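BF1531-like N-terminal domain-containing protein (PDB 3SLR) is of unknown function, although its N-terminal part, crystallised here, joins an SGNH-hydrolase-like domain to a magnesium-binding phosphatase domain and may hydrolyse ester bonds. Local coordinates at residues L23-L28 with Y79-H84; G121-Y126 with P166-C171; I211-A216 with L372-S377. One frame throughout, in Å; residues are numbered along the deposited sequence.

Contact 1: L23-L28 with Y79-H84; sequences LKVALL and YTIIFH
Ile81 packs against the side chains of both Val25 and Leu27, which share its face of the sheet. Its CB stands 3.6 Å from the carbonyl oxygen of Ala26 and also borders Leu27 CD1. One branch ends early: Ile81 CG2 packs against Leu27 CD1 at 3.6 Å. The other sets off beside the backbone N (chi1 -57°) and runs on through CG1, which passes near Val25 CG1. It then extends to its tip, where CD1 touches the same Val25 methyl, Val25 CG1, at 3.5 Å. The two branches of Ile81 therefore divide between two residues of the partner strand.

The backbones beneath are paired as parallel strands, their directions 18° apart. Ala26 bonds on both sides of Thr80: its N donates to Tyr79 O, and its O accepts the N-H of Ile81 at 2.7 Å, a nearly straight bond (176°). Leu28 repeats the pattern round Ile82, reaching Ile81 O and Phe83 N. On the opposite face Leu28 CD1 is 3.9 Å from both Thr80 CG2 and Ile82 CD1. At the start of the pairing, Leu23 CD2 comes up to the edge of the Tyr79 ring, near its plane.

Strand 50-55 flanks strand 23-28, and strand 122-126 flanks strand 79-83, which makes this pair interior to the sheet. Helix 203-217 covers the face of Leu23, Tyr79 and Ile81, and just past its end Gln218 bonds the Tyr79 hydroxyl; on the other face, Thr80 OG1 bonds Tyr72.

Contact 2: G121-Y126 with P166-C171; sequences GRVIYY and PNFFIC
Val123 and Tyr125 tie strand 122-126 to strand 168-171 through four backbone hydrogen bonds in parallel register. Val123 N donates to Asn167 O, and Val123 O accepts from Phe169 N at 2.8 Å. Tyr125 continues the alternation with Phe169 O and Cys171 N. That last bond is less regular: the Cys171 N-H approaches Tyr125 O from well above the carbonyl plane, 50° out of it. Weaker CA-H...O contacts accompany these bonds, the shortest from Ile124 CA to Phe169 O at 3.2 Å.

Aromatic packing dominates the face that carries Val123, Tyr125 and Phe168. The Phe168 ring reaches back toward strand 122-126 because its CG lies trans to the backbone N (chi1 -177°). Its CD1 meets Val123 CG1 at 3.7 Å, while CE1 and CZ both come within 3.5 Å of Tyr125 CB. The Tyr125 and Phe168 rings are inclined to each other by 41° and meet obliquely.

On the other face the contacts involve sulfur and aliphatic carbon. Cys171 SG lies at the edge of the Tyr126 ring, 4.8 Å from its centroid, and Cys171 CB also touches Ile124 CG2. Near the start of the strands, Arg122 runs alongside Phe169, its CG 3.9 Å from Phe169 CE1.

Helix 147-164 joins the two strands and packs on the Phe168 face, whereas helix 203-217 lies over Ile124, Phe169 and Cys171. Two adjacent parallel strands linked through a helix form a beta-alpha-beta crossover. Here it ends at strand 168-171, the edge of a helix-flanked parallel sheet, consistent with assignment of this domain to the SGNH hydrolase clan.

Contact 3: I211-A216 with L372-S377; sequences IDIIAA and LFETAS
Asp212, the first residue of helix segment 211-216 to meet segment 372-377, lies against the aliphatic part of Glu374. Asp212 CB is 3.9 Å from both CB and CG of Glu374, and the backbone oxygen Asp212 O approaches Glu374 CG at 3.5 Å. Glu374 CG is placed there by a first torsion of -169°; the chain then bends at chi2 (63°), which swings the carboxylate across the helix towards Ile213. The two acids do not touch: Asp212 OD2 and Glu374 OE1 stay 5.0 Å apart. Asn371 ND2 bonds to both oxygens, and Arg47 forms a salt bridge with Asp212 OD1, which would be expected to temper any repulsion.

One residue on, Ile213 CG1 meets the flat end of Glu374, 3.9 Å from its CD and nearly as close to both carboxylate oxygens. Ile213 and Ile214 also touch Ile124, so helix 203-217 meets the sheet of the SGNH-hydrolase-like domain on one flank and segment 372-377 on an adjoining one, with Ile213 reaching both. Segment 372-377 comes after the magnesium-site residues in the chain, and its own Phe373 packs on Trp264 and Leu268 of helix 255-270.

Ala216, a helical turn beyond Asp212, points its CB at the tail backbone, 3.7 Å from Thr375 C. The same methyl faces that of Ala376, CB to CB at 4.0 Å, and Ala376 CB also packs on Ala216 O.

In the fold
The contacts come in series along the chain: contact 1 closes before contact 2 opens, and contact 3 follows. Contacts 1 and 2, with centres about 9 Å apart, belong to one five-stranded parallel sheet, where strands 79-83 and 122-126 are neighbours, linked by a hydrogen bond from Ile124 N to Thr80 O and, just past the strand end, by one between His84 ND1 and Tyr125 OH. Contact 3 is centred about 16 Å from contact 1 and 12 Å from contact 2. Its helix, 203-217, bridges them: Ile214 touches Leu23 and Ile124, and Ile213 touches Cys171. Segment 372-377 thus brings the chain's end back to a helix of the N-terminal domain.

Contact 1: L23-L28 with Y79-H84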
loop_
_atom_site.group_PDB
_atom_site.type_symbol
_atom_site.label_atom_id
_atom_site.label_comp_id
_atom_site.label_asym_id
_atom_site.label_seq_id
_atom_site.Cartn_x
_atom_site.Cartn_y
_atom_site.Cartn_z
ATOM N N LEU A 23 -9.655 14.575 -11.798
ATOM C CA LEU A 23 -8.967 13.485 -12.490
ATOM C C LEU A 23 -10.010 12.575 -13.113
ATOM O O LEU A 23 -11.016 12.258 -12.480
ATOM C CB LEU A 23 -8.101 12.669 -11.521
ATOM C CG LEU A 23 -6.871 13.337 -10.916
ATOM C CD1 LEU A 23 -6.240 12.424 -9.869
ATOM C CD2 LEU A 23 -5.883 13.638 -12.026
ATOM N N LYS A 24 -9.782 12.168 -14.356
ATOM C CA LYS A 24 -10.698 11.252 -15.024
ATOM C C LYS A 24 -10.171 9.833 -14.872
ATOM O O LYS A 24 -9.080 9.523 -15.347
ATOM C CB LYS A 24 -10.854 11.625 -16.499
ATOM C CG LYS A 24 -11.619 12.929 -16.700
ATOM C CD LYS A 24 -11.244 13.617 -18.004
ATOM C CE LYS A 24 -11.712 12.840 -19.195
ATOM N NZ LYS A 24 -11.276 13.490 -20.467
ATOM N N VAL A 25 -10.956 8.990 -14.205
ATOM C CA VAL A 25 -10.567 7.612 -13.912
ATOM C C VAL A 25 -11.543 6.635 -14.566
ATOM O O VAL A 25 -12.750 6.679 -14.307
ATOM C CB VAL A 25 -10.555 7.362 -12.396
ATOM C CG1 VAL A 25 -10.203 5.892 -12.086
ATOM C CG2 VAL A 25 -9.576 8.309 -11.709
ATOM N N ALA A 26 -11.024 5.772 -15.435
ATOM C CA ALA A 26 -11.833 4.685 -15.998
ATOM C C ALA A 26 -11.614 3.404 -15.181
ATOM O O ALA A 26 -10.492 3.089 -14.786
ATOM C CB ALA A 26 -11.462 4.444 -17.451
ATOM N N LEU A 27 -12.692 2.677 -14.928
ATOM C CA LEU A 27 -12.600 1.404 -14.221
ATOM C C LEU A 27 -13.300 0.330 -15.041
ATOM O O LEU A 27 -14.471 0.477 -15.407
ATOM C CB LEU A 27 -13.257 1.520 -12.848
ATOM C CG LEU A 27 -13.418 0.230 -12.047
ATOM C CD1 LEU A 27 -12.050 -0.361 -11.662
ATOM C CD2 LEU A 27 -14.265 0.500 -10.810
ATOM N N LEU A 28 -12.574 -0.742 -15.346
ATOM C CA LEU A 28 -13.119 -1.844 -16.136
ATOM C C LEU A 28 -12.762 -3.165 -15.459
ATOM O O LEU A 28 -11.593 -3.422 -15.172
ATOM C CB LEU A 28 -12.542 -1.821 -17.556
ATOM C CG LEU A 28 -12.602 -0.497 -18.329
ATOM C CD1 LEU A 28 -11.377 0.354 -18.010
ATOM C CD2 LEU A 28 -12.668 -0.753 -19.818
ATOM N N TYR A 79 -6.465 8.082 -15.741
ATOM C CA TYR A 79 -6.061 6.774 -15.214
ATOM C C TYR A 79 -7.032 5.713 -15.680
ATOM O O TYR A 79 -8.226 5.969 -15.782
ATOM C CB TYR A 79 -6.021 6.793 -13.685
ATOM C CG TYR A 79 -4.933 7.681 -13.150
ATOM C CD1 TYR A 79 -5.149 9.034 -12.960
ATOM C CD2 TYR A 79 -3.676 7.169 -12.860
ATOM C CE1 TYR A 79 -4.139 9.862 -12.482
ATOM C CE2 TYR A 79 -2.664 7.984 -12.390
ATOM C CZ TYR A 79 -2.903 9.326 -12.201
ATOM O OH TYR A 79 -1.891 10.138 -11.726
ATOM N N THR A 80 -6.507 4.523 -15.962
ATOM C CA THR A 80 -7.317 3.378 -16.368
ATOM C C THR A 80 -7.043 2.240 -15.391
ATOM O O THR A 80 -5.936 1.726 -15.322
ATOM C CB THR A 80 -6.977 2.921 -17.804
ATOM O OG1 THR A 80 -7.362 3.946 -18.734
ATOM C CG2 THR A 80 -7.716 1.637 -18.165
ATOM N N ILE A 81 -8.050 1.875 -14.618
ATOM C CA ILE A 81 -7.920 0.808 -13.646
ATOM C C ILE A 81 -8.576 -0.436 -14.222
ATOM O O ILE A 81 -9.765 -0.427 -14.565
ATOM C CB ILE A 81 -8.609 1.176 -12.321
ATOM C CG1 ILE A 81 -8.033 2.476 -11.760
ATOM C CG2 ILE A 81 -8.492 0.022 -11.311
ATOM C CD1 ILE A 81 -8.832 3.026 -10.614
ATOM N N ILE A 82 -7.794 -1.499 -14.349
ATOM C CA ILE A 82 -8.310 -2.779 -14.839
ATOM C C ILE A 82 -8.360 -3.770 -13.684
ATOM O O ILE A 82 -7.362 -3.972 -12.980
ATOM C CB ILE A 82 -7.397 -3.381 -15.933
ATOM C CG1 ILE A 82 -7.120 -2.364 -17.053
ATOM C CG2 ILE A 82 -7.983 -4.698 -16.472
ATOM C CD1 ILE A 82 -8.323 -2.019 -17.906
ATOM N N PHE A 83 -9.516 -4.396 -13.498
ATOM C CA PHE A 83 -9.665 -5.426 -12.480
ATOM C C PHE A 83 -10.047 -6.754 -13.133
ATOM O O PHE A 83 -11.230 -7.046 -13.320
ATOM C CB PHE A 83 -10.738 -5.009 -11.465
ATOM C CG PHE A 83 -10.847 -5.932 -10.281
ATOM C CD1 PHE A 83 -9.874 -6.894 -10.032
ATOM C CD2 PHE A 83 -11.924 -5.820 -9.407
ATOM C CE1 PHE A 83 -9.974 -7.738 -8.930
ATOM C CE2 PHE A 83 -12.034 -6.639 -8.304
ATOM C CZ PHE A 83 -11.057 -7.610 -8.059
ATOM N N HIS A 84 -9.033 -7.521 -13.529
ATOM C CA HIS A 84 -9.193 -8.919 -13.919
ATOM C C HIS A 84 -9.055 -9.764 -12.654
ATOM O O HIS A 84 -8.006 -9.746 -12.006
ATOM C CB HIS A 84 -8.066 -9.330 -14.868
ATOM C CG HIS A 84 -8.316 -9.008 -16.308
ATOM N ND1 HIS A 84 -7.319 -8.555 -17.145
ATOM C CD2 HIS A 84 -9.427 -9.127 -17.075
ATOM C CE1 HIS A 84 -7.809 -8.384 -18.359
ATOM N NE2 HIS A 84 -9.085 -8.731 -18.343
#

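Contact 2: G121-Y126 with P166-C171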
loop_
_atom_site.group_PDB
_atom_site.type_symbol
_atom_site.label_atom_id
_atom_site.label_comp_id
_atom_site.label_asym_id
_atom_site.label_seq_id
_atom_site.Cartn_x
_atom_site.Cartn_y
_atom_site.Cartn_z
ATOM N N GLY A 121 -3.125 7.382 -21.126
ATOM C CA GLY A 121 -2.989 7.749 -19.726
ATOM C C GLY A 121 -2.172 6.698 -18.990
ATOM O O GLY A 121 -1.435 5.935 -19.613
ATOM N N ARG A 122 -2.296 6.665 -17.668
ATOM C CA ARG A 122 -1.616 5.654 -16.862
ATOM C C ARG A 122 -2.559 4.499 -16.568
ATOM O O ARG A 122 -3.761 4.696 -16.392
ATOM C CB ARG A 122 -1.097 6.252 -15.558
ATOM C CG ARG A 122 0.209 7.020 -15.693
ATOM C CD ARG A 122 -0.029 8.508 -15.786
ATOM N NE ARG A 122 1.226 9.251 -15.692
ATOM C CZ ARG A 122 1.307 10.563 -15.505
ATOM N NH1 ARG A 122 0.203 11.290 -15.386
ATOM N NH2 ARG A 122 2.496 11.146 -15.429
ATOM N N VAL A 123 -2.016 3.289 -16.532
ATOM C CA VAL A 123 -2.809 2.107 -16.245
ATOM C C VAL A 123 -2.478 1.612 -14.852
ATOM O O VAL A 123 -1.317 1.554 -14.482
ATOM C CB VAL A 123 -2.522 0.984 -17.266
ATOM C CG1 VAL A 123 -3.164 -0.340 -16.829
ATOM C CG2 VAL A 123 -3.016 1.407 -18.637
ATOM N N ILE A 124 -3.508 1.318 -14.067
ATOM C CA ILE A 124 -3.324 0.646 -12.787
ATOM C C ILE A 124 -3.994 -0.726 -12.884
ATOM O O ILE A 124 -5.185 -0.833 -13.191
ATOM C CB ILE A 124 -3.920 1.459 -11.631
ATOM C CG1 ILE A 124 -3.238 2.828 -11.543
ATOM C CG2 ILE A 124 -3.739 0.699 -10.324
ATOM C CD1 ILE A 124 -3.934 3.786 -10.609
ATOM N N TYR A 125 -3.219 -1.772 -12.622
ATOM C CA TYR A 125 -3.651 -3.128 -12.925
ATOM C C TYR A 125 -3.507 -3.990 -11.680
ATOM O O TYR A 125 -2.399 -4.136 -11.153
ATOM C CB TYR A 125 -2.799 -3.693 -14.074
ATOM C CG TYR A 125 -3.318 -5.000 -14.654
ATOM C CD1 TYR A 125 -2.996 -6.210 -14.074
ATOM C CD2 TYR A 125 -4.123 -5.012 -15.788
ATOM C CE1 TYR A 125 -3.472 -7.409 -14.594
ATOM C CE2 TYR A 125 -4.604 -6.202 -16.322
ATOM C CZ TYR A 125 -4.277 -7.395 -15.714
ATOM O OH TYR A 125 -4.742 -8.571 -16.233
ATOM N N TYR A 126 -4.623 -4.531 -11.181
ATOM C CA TYR A 126 -4.570 -5.428 -10.022
ATOM C C TYR A 126 -3.960 -6.760 -10.421
ATOM O O TYR A 126 -4.424 -7.383 -11.367
ATOM C CB TYR A 126 -5.971 -5.675 -9.433
ATOM C CG TYR A 126 -6.663 -4.416 -8.964
ATOM C CD1 TYR A 126 -7.757 -3.909 -9.649
ATOM C CD2 TYR A 126 -6.206 -3.720 -7.841
ATOM C CE1 TYR A 126 -8.390 -2.748 -9.225
ATOM C CE2 TYR A 126 -6.834 -2.552 -7.420
ATOM C CZ TYR A 126 -7.926 -2.075 -8.113
ATOM O OH TYR A 126 -8.555 -0.907 -7.701
ATOM N N PRO A 166 6.688 2.449 -18.351
ATOM C CA PRO A 166 6.595 3.448 -17.281
ATOM C C PRO A 166 5.163 3.848 -16.968
ATOM O O PRO A 166 4.883 4.345 -15.873
ATOM C CB PRO A 166 7.358 4.648 -17.859
ATOM C CG PRO A 166 8.316 4.040 -18.836
ATOM C CD PRO A 166 7.546 2.904 -19.458
ATOM N N ASN A 167 4.283 3.603 -17.937
ATOM C CA ASN A 167 2.883 3.974 -17.872
ATOM C C ASN A 167 2.032 2.952 -17.119
ATOM O O ASN A 167 0.901 3.242 -16.725
ATOM C CB ASN A 167 2.348 4.183 -19.298
ATOM C CG ASN A 167 2.844 3.116 -20.284
ATOM O OD1 ASN A 167 4.052 3.002 -20.561
ATOM N ND2 ASN A 167 1.906 2.346 -20.835
ATOM N N PHE A 168 2.601 1.769 -16.899
ATOM C CA PHE A 168 1.877 0.625 -16.337
ATOM C C PHE A 168 2.235 0.400 -14.875
ATOM O O PHE A 168 3.381 0.104 -14.553
ATOM C CB PHE A 168 2.196 -0.633 -17.143
ATOM C CG PHE A 168 1.452 -1.865 -16.696
ATOM C CD1 PHE A 168 0.130 -2.057 -17.047
ATOM C CD2 PHE A 168 2.089 -2.843 -15.946
ATOM C CE1 PHE A 168 -0.553 -3.200 -16.650
ATOM C CE2 PHE A 168 1.418 -3.994 -15.555
ATOM C CZ PHE A 168 0.099 -4.173 -15.907
ATOM N N PHE A 169 1.249 0.546 -13.995
ATOM C CA PHE A 169 1.446 0.307 -12.571
ATOM C C PHE A 169 0.616 -0.869 -12.085
ATOM O O PHE A 169 -0.577 -0.981 -12.388
ATOM C CB PHE A 169 1.048 1.542 -11.771
ATOM C CG PHE A 169 1.884 2.741 -12.072
ATOM C CD1 PHE A 169 1.644 3.499 -13.212
ATOM C CD2 PHE A 169 2.896 3.130 -11.210
ATOM C CE1 PHE A 169 2.423 4.610 -13.492
ATOM C CE2 PHE A 169 3.669 4.245 -11.487
ATOM C CZ PHE A 169 3.431 4.979 -12.629
ATOM N N ILE A 170 1.247 -1.743 -11.312
ATOM C CA ILE A 170 0.520 -2.798 -10.640
ATOM C C ILE A 170 0.015 -2.277 -9.295
ATOM O O ILE A 170 0.700 -1.487 -8.626
ATOM C CB ILE A 170 1.444 -4.014 -10.423
ATOM C CG1 ILE A 170 1.734 -4.671 -11.781
ATOM C CG2 ILE A 170 0.803 -4.997 -9.460
ATOM C CD1 ILE A 170 2.980 -5.540 -11.835
ATOM N N CYS A 171 -1.196 -2.674 -8.926
ATOM C CA CYS A 171 -1.628 -2.578 -7.536
ATOM C C CYS A 171 -1.553 -4.000 -6.967
ATOM O O CYS A 171 -2.175 -4.920 -7.503
ATOM C CB CYS A 171 -3.035 -2.028 -7.441
ATOM S SG CYS A 171 -3.645 -1.840 -5.743
#

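Contact 3: I211-A216 with L372-S377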
loop_
_atom_site.group_PDB
_atom_site.type_symbol
_atom_site.label_atom_id
_atom_site.label_comp_id
_atom_site.label_asym_id
_atom_site.label_seq_id
_atom_site.Cartn_x
_atom_site.Cartn_y
_atom_site.Cartn_z
ATOM N N ILE A 211 -5.897 4.498 -4.581
ATOM C CA ILE A 211 -5.680 5.939 -4.517
ATOM C C ILE A 211 -4.240 6.265 -4.099
ATOM O O ILE A 211 -3.694 7.277 -4.538
ATOM C CB ILE A 211 -6.716 6.658 -3.623
ATOM C CG1 ILE A 211 -8.132 6.546 -4.220
ATOM C CG2 ILE A 211 -6.330 8.139 -3.424
ATOM C CD1 ILE A 211 -8.289 7.097 -5.661
ATOM N N ASP A 212 -3.609 5.407 -3.286
ATOM C CA ASP A 212 -2.216 5.641 -2.897
ATOM C C ASP A 212 -1.370 5.788 -4.158
ATOM O O ASP A 212 -0.448 6.607 -4.211
ATOM C CB ASP A 212 -1.623 4.472 -2.079
ATOM C CG ASP A 212 -2.219 4.336 -0.681
ATOM O OD1 ASP A 212 -2.779 5.314 -0.137
ATOM O OD2 ASP A 212 -2.110 3.220 -0.116
ATOM N N ILE A 213 -1.671 4.970 -5.166
ATOM C CA ILE A 213 -0.880 4.969 -6.397
ATOM C C ILE A 213 -1.143 6.252 -7.187
ATOM O O ILE A 213 -0.214 6.930 -7.604
ATOM C CB ILE A 213 -1.181 3.737 -7.277
ATOM C CG1 ILE A 213 -0.660 2.466 -6.585
ATOM C CG2 ILE A 213 -0.527 3.890 -8.648
ATOM C CD1 ILE A 213 -1.208 1.141 -7.195
ATOM N N ILE A 214 -2.414 6.567 -7.393
ATOM C CA ILE A 214 -2.778 7.798 -8.084
ATOM C C ILE A 214 -2.139 9.019 -7.422
ATOM O O ILE A 214 -1.520 9.838 -8.100
ATOM C CB ILE A 214 -4.300 7.938 -8.166
ATOM C CG1 ILE A 214 -4.853 6.836 -9.066
ATOM C CG2 ILE A 214 -4.686 9.330 -8.672
ATOM C CD1 ILE A 214 -6.337 6.905 -9.300
ATOM N N ALA A 215 -2.264 9.128 -6.101
ATOM C CA ALA A 215 -1.666 10.246 -5.379
ATOM C C ALA A 215 -0.154 10.338 -5.601
ATOM O O ALA A 215 0.375 11.430 -5.837
ATOM C CB ALA A 215 -1.997 10.172 -3.887
ATOM N N ALA A 216 0.539 9.202 -5.518
ATOM C CA ALA A 216 1.986 9.181 -5.705
ATOM C C ALA A 216 2.360 9.679 -7.093
ATOM O O ALA A 216 3.279 10.480 -7.246
ATOM C CB ALA A 216 2.551 7.766 -5.477
ATOM N N LEU A 372 2.233 3.182 3.966
ATOM C CA LEU A 372 2.592 4.582 4.175
ATOM C C LEU A 372 3.496 5.157 3.087
ATOM O O LEU A 372 3.518 6.376 2.861
ATOM C CB LEU A 372 3.299 4.731 5.528
ATOM C CG LEU A 372 2.441 4.449 6.766
ATOM C CD1 LEU A 372 3.316 4.142 7.976
ATOM C CD2 LEU A 372 1.514 5.594 7.056
ATOM N N PHE A 373 4.262 4.292 2.436
ATOM C CA PHE A 373 5.337 4.751 1.567
ATOM C C PHE A 373 5.216 4.368 0.097
ATOM O O PHE A 373 6.224 4.133 -0.579
ATOM C CB PHE A 373 6.697 4.348 2.159
ATOM C CG PHE A 373 7.009 5.053 3.448
ATOM C CD1 PHE A 373 7.471 6.360 3.442
ATOM C CD2 PHE A 373 6.795 4.430 4.665
ATOM C CE1 PHE A 373 7.740 7.031 4.629
ATOM C CE2 PHE A 373 7.073 5.089 5.861
ATOM C CZ PHE A 373 7.547 6.381 5.848
ATOM N N GLU A 374 3.983 4.331 -0.405
ATOM C CA GLU A 374 3.758 4.232 -1.838
ATOM C C GLU A 374 4.586 5.288 -2.525
ATOM O O GLU A 374 4.730 6.399 -2.016
ATOM C CB GLU A 374 2.288 4.483 -2.179
ATOM C CG GLU A 374 1.938 4.131 -3.615
ATOM C CD GLU A 374 2.128 2.638 -3.896
ATOM O OE1 GLU A 374 1.479 1.805 -3.227
ATOM O OE2 GLU A 374 2.936 2.295 -4.781
ATOM N N THR A 375 5.121 4.957 -3.692
ATOM C CA THR A 375 5.889 5.945 -4.434
ATOM C C THR A 375 5.668 5.770 -5.933
ATOM O O THR A 375 5.012 4.817 -6.361
ATOM C CB THR A 375 7.384 5.885 -4.064
ATOM O OG1 THR A 375 8.069 7.009 -4.630
ATOM C CG2 THR A 375 8.015 4.589 -4.548
ATOM N N ALA A 376 6.187 6.701 -6.730
ATOM C CA ALA A 376 6.052 6.590 -8.182
ATOM C C ALA A 376 7.364 6.843 -8.937
ATOM O O ALA A 376 7.367 7.035 -10.150
ATOM C CB ALA A 376 4.943 7.499 -8.691
ATOM N N SER A 377 8.476 6.829 -8.216
ATOM C CA SER A 377 9.792 6.908 -8.850
ATOM C C SER A 377 10.845 6.162 -8.030
ATOM O O SER A 377 10.730 6.056 -6.807
ATOM C CB SER A 377 10.203 8.367 -9.073
ATOM O OG SER A 377 10.184 9.098 -7.857
#